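PDB 2OKV: D-aminoacyl-tRNA deacylase 1 from Homo sapiens, which hydrolyses D-aminoacyl-tRNAs and mischarged glycyl-tRNA(Ala), and may also act in DNA replication as a DNA-unwinding element-binding protein. Local coordinates for residues N107-L110 / E111-K115. Residues are numbered along the deposited sequence; the frame is centred on the assembly and turned at random.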
ATOM      1  N   ASN B 107      15.875   8.613   9.405  1.00 36.92           N
ATOM      2  CA  ASN B 107      17.055   9.165   8.756  1.00 36.95           C
ATOM      3  C   ASN B 107      18.189   8.132   8.671  1.00 37.33           C
ATOM      4  O   ASN B 107      18.772   7.960   7.607  1.00 37.57           O
ATOM      5  CB  ASN B 107      17.497  10.458   9.419  1.00 36.60           C
ATOM      6  CG  ASN B 107      16.586  11.620   9.078  1.00 36.98           C
ATOM      7  OD1 ASN B 107      15.884  11.597   8.058  1.00 39.02           O
ATOM      8  ND2 ASN B 107      16.583  12.636   9.926  1.00 38.78           N
ATOM      9  N   SER B 108      18.458   7.423   9.768  1.00 36.82           N
ATOM     10  CA  SER B 108      19.477   6.363   9.774  1.00 37.02           C
ATOM     11  C   SER B 108      19.137   5.249   8.767  1.00 37.37           C
ATOM     12  O   SER B 108      20.030   4.707   8.079  1.00 36.75           O
ATOM     13  CB  SER B 108      19.657   5.771  11.173  1.00 36.19           C
ATOM     14  OG  SER B 108      20.212   6.722  12.079  1.00 37.25           O
ATOM     15  N   PHE B 109      17.852   4.907   8.701  1.00 38.11           N
ATOM     16  CA  PHE B 109      17.355   3.899   7.771  1.00 39.44           C
ATOM     17  C   PHE B 109      17.623   4.300   6.319  1.00 40.24           C
ATOM     18  O   PHE B 109      18.121   3.491   5.517  1.00 39.96           O
ATOM     19  CB  PHE B 109      15.853   3.676   7.993  1.00 39.74           C
ATOM     20  CG  PHE B 109      15.221   2.832   6.945  1.00 42.13           C
ATOM     21  CD1 PHE B 109      15.168   1.442   7.094  1.00 41.67           C
ATOM     22  CD2 PHE B 109      14.712   3.412   5.785  1.00 42.84           C
ATOM     23  CE1 PHE B 109      14.610   0.646   6.119  1.00 43.48           C
ATOM     24  CE2 PHE B 109      14.161   2.614   4.788  1.00 44.06           C
ATOM     25  CZ  PHE B 109      14.111   1.223   4.958  1.00 43.14           C
ATOM     26  N   LEU B 110      17.291   5.549   5.983  1.00 40.84           N
ATOM     27  CA  LEU B 110      17.530   6.067   4.629  1.00 41.97           C
ATOM     28  C   LEU B 110      19.008   6.077   4.302  1.00 41.82           C
ATOM     29  O   LEU B 110      19.398   5.809   3.164  1.00 41.52           O
ATOM     30  CB  LEU B 110      16.994   7.485   4.470  1.00 42.49           C
ATOM     31  CG  LEU B 110      15.542   7.696   4.076  1.00 45.06           C
ATOM     32  CD1 LEU B 110      15.393   9.187   3.899  1.00 47.74           C
ATOM     33  CD2 LEU B 110      15.133   6.967   2.791  1.00 47.88           C
ATOM     34  N   GLU B 111      19.829   6.396   5.301  1.00 41.75           N
ATOM     35  CA  GLU B 111      21.276   6.407   5.112  1.00 42.10           C
ATOM     36  C   GLU B 111      21.864   5.005   4.861  1.00 42.43           C
ATOM     37  O   GLU B 111      22.808   4.878   4.064  1.00 42.32           O
ATOM     38  CB  GLU B 111      21.969   7.142   6.277  1.00 42.11           C
ATOM     39  CG  GLU B 111      23.460   7.425   6.099  1.00 42.39           C
ATOM     40  CD  GLU B 111      23.808   8.341   4.914  1.00 42.56           C
ATOM     41  OE1 GLU B 111      22.918   8.969   4.303  1.00 43.04           O
ATOM     42  OE2 GLU B 111      25.008   8.425   4.588  1.00 46.15           O
ATOM     43  N   GLN B 112      21.329   3.965   5.517  1.00 42.78           N
ATOM     44  CA  GLN B 112      21.791   2.581   5.264  1.00 43.22           C
ATOM     45  C   GLN B 112      21.405   2.160   3.847  1.00 42.38           C
ATOM     46  O   GLN B 112      22.181   1.515   3.151  1.00 41.89           O
ATOM     47  CB  GLN B 112      21.226   1.547   6.263  1.00 43.70           C
ATOM     48  CG  GLN B 112      22.272   0.590   6.968  1.00 49.23           C
ATOM     49  CD  GLN B 112      23.066  -0.372   6.061  1.00 54.67           C
ATOM     50  OE1 GLN B 112      23.755   0.049   5.128  1.00 57.88           O
ATOM     51  NE2 GLN B 112      23.017  -1.673   6.385  1.00 52.47           N
ATOM     52  N   LEU B 113      20.185   2.516   3.451  1.00 42.03           N
ATOM     53  CA  LEU B 113      19.688   2.282   2.103  1.00 42.14           C
ATOM     54  C   LEU B 113      20.599   2.890   1.044  1.00 41.88           C
ATOM     55  O   LEU B 113      20.950   2.221   0.073  1.00 41.52           O
ATOM     56  CB  LEU B 113      18.289   2.880   1.944  1.00 42.09           C
ATOM     57  CG  LEU B 113      17.001   2.079   1.735  1.00 43.47           C
ATOM     58  CD1 LEU B 113      15.982   3.002   1.098  1.00 43.21           C
ATOM     59  CD2 LEU B 113      17.135   0.809   0.913  1.00 40.01           C
ATOM     60  N   ARG B 114      20.949   4.164   1.221  1.00 41.81           N
ATOM     61  CA  ARG B 114      21.852   4.858   0.302  1.00 42.47           C
ATOM     62  C   ARG B 114      23.259   4.263   0.250  1.00 42.51           C
ATOM     63  O   ARG B 114      23.841   4.148  -0.831  1.00 42.54           O
ATOM     64  CB  ARG B 114      21.959   6.334   0.650  1.00 43.11           C
ATOM     65  CG  ARG B 114      20.673   7.107   0.517  1.00 44.83           C
ATOM     66  CD  ARG B 114      21.026   8.589   0.547  1.00 50.33           C
ATOM     67  NE  ARG B 114      20.193   9.364   1.456  1.00 53.10           N
ATOM     68  CZ  ARG B 114      19.047   9.947   1.125  1.00 54.38           C
ATOM     69  NH1 ARG B 114      18.562   9.837  -0.113  1.00 56.61           N
ATOM     70  NH2 ARG B 114      18.383  10.634   2.041  1.00 51.43           N
ATOM     71  N   LYS B 115      23.818   3.899   1.400  1.00 42.48           N
ATOM     72  CA  LYS B 115      25.169   3.347   1.399  1.00 43.00           C
ATOM     73  C   LYS B 115      25.242   1.914   0.849  1.00 42.70           C
ATOM     74  O   LYS B 115      26.281   1.507   0.321  1.00 42.45           O
ATOM     75  CB  LYS B 115      25.840   3.488   2.770  1.00 43.77           C
ATOM     76  CG  LYS B 115      25.749   2.293   3.708  1.00 45.63           C
ATOM     77  CD  LYS B 115      26.745   2.487   4.850  1.00 47.55           C
ATOM     78  CE  LYS B 115      26.305   1.807   6.141  1.00 48.74           C
ATOM     79  NZ  LYS B 115      26.978   2.486   7.300  1.00 51.24           N
TER
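Phe109 and Leu113, one helical turn apart, run side by side and point the same way, with ring atom CE2 of Phe109 4.1 Å from methyl CD1 of Leu113. The methyl meets the ring obliquely. With CG of Phe109 trans to its backbone N (chi1 171°), the ring swings along the helix toward Leu113. Methyl CD1 of Leu113 also lies 4.4 Å from CD2 of Leu110, so this one methyl touches two apolar neighbours of the preceding turn. Leu110 turns its other methyl to Arg114: CD1 of Leu110 is 3.8 Å from NH2 of Arg114, the two side chains crossing at a slant and the methyl approaching the guanidinium obliquely. The aliphatic base of Arg114 stays close to the backbone, its CG 3.2 Å from O of Leu110, before the chain bends at chi3 (-132°) and carries the guanidinium back over the earlier turn. OE1 of Glu111 sits at the edge of that guanidinium, in its plane, in a long salt bridge of 4.0 Å to NE of Arg114. All of this belongs to helix 99-116, an amphipathic helix packed against the mixed sheet of the deacylase fold. Phe109 and Leu113 reach helix 39-51, touching Val46 and Ile49, and Leu50, respectively; Leu110 and Leu113 both rest on Cys76 of strand 73-78 and Ile122 of strand 122-124. Along the backbone, i to i+4 hydrogen bonds join the two turns: N of Glu111 to O of Asn107, N of Gln112 to O of Ser108, N of Leu113 to O of Phe109, and N of Arg114 to O of Leu110 (3.0 Å). On the exposed flank, OG of Ser108 is hydrogen-bonded to O of Gly104, one turn earlier.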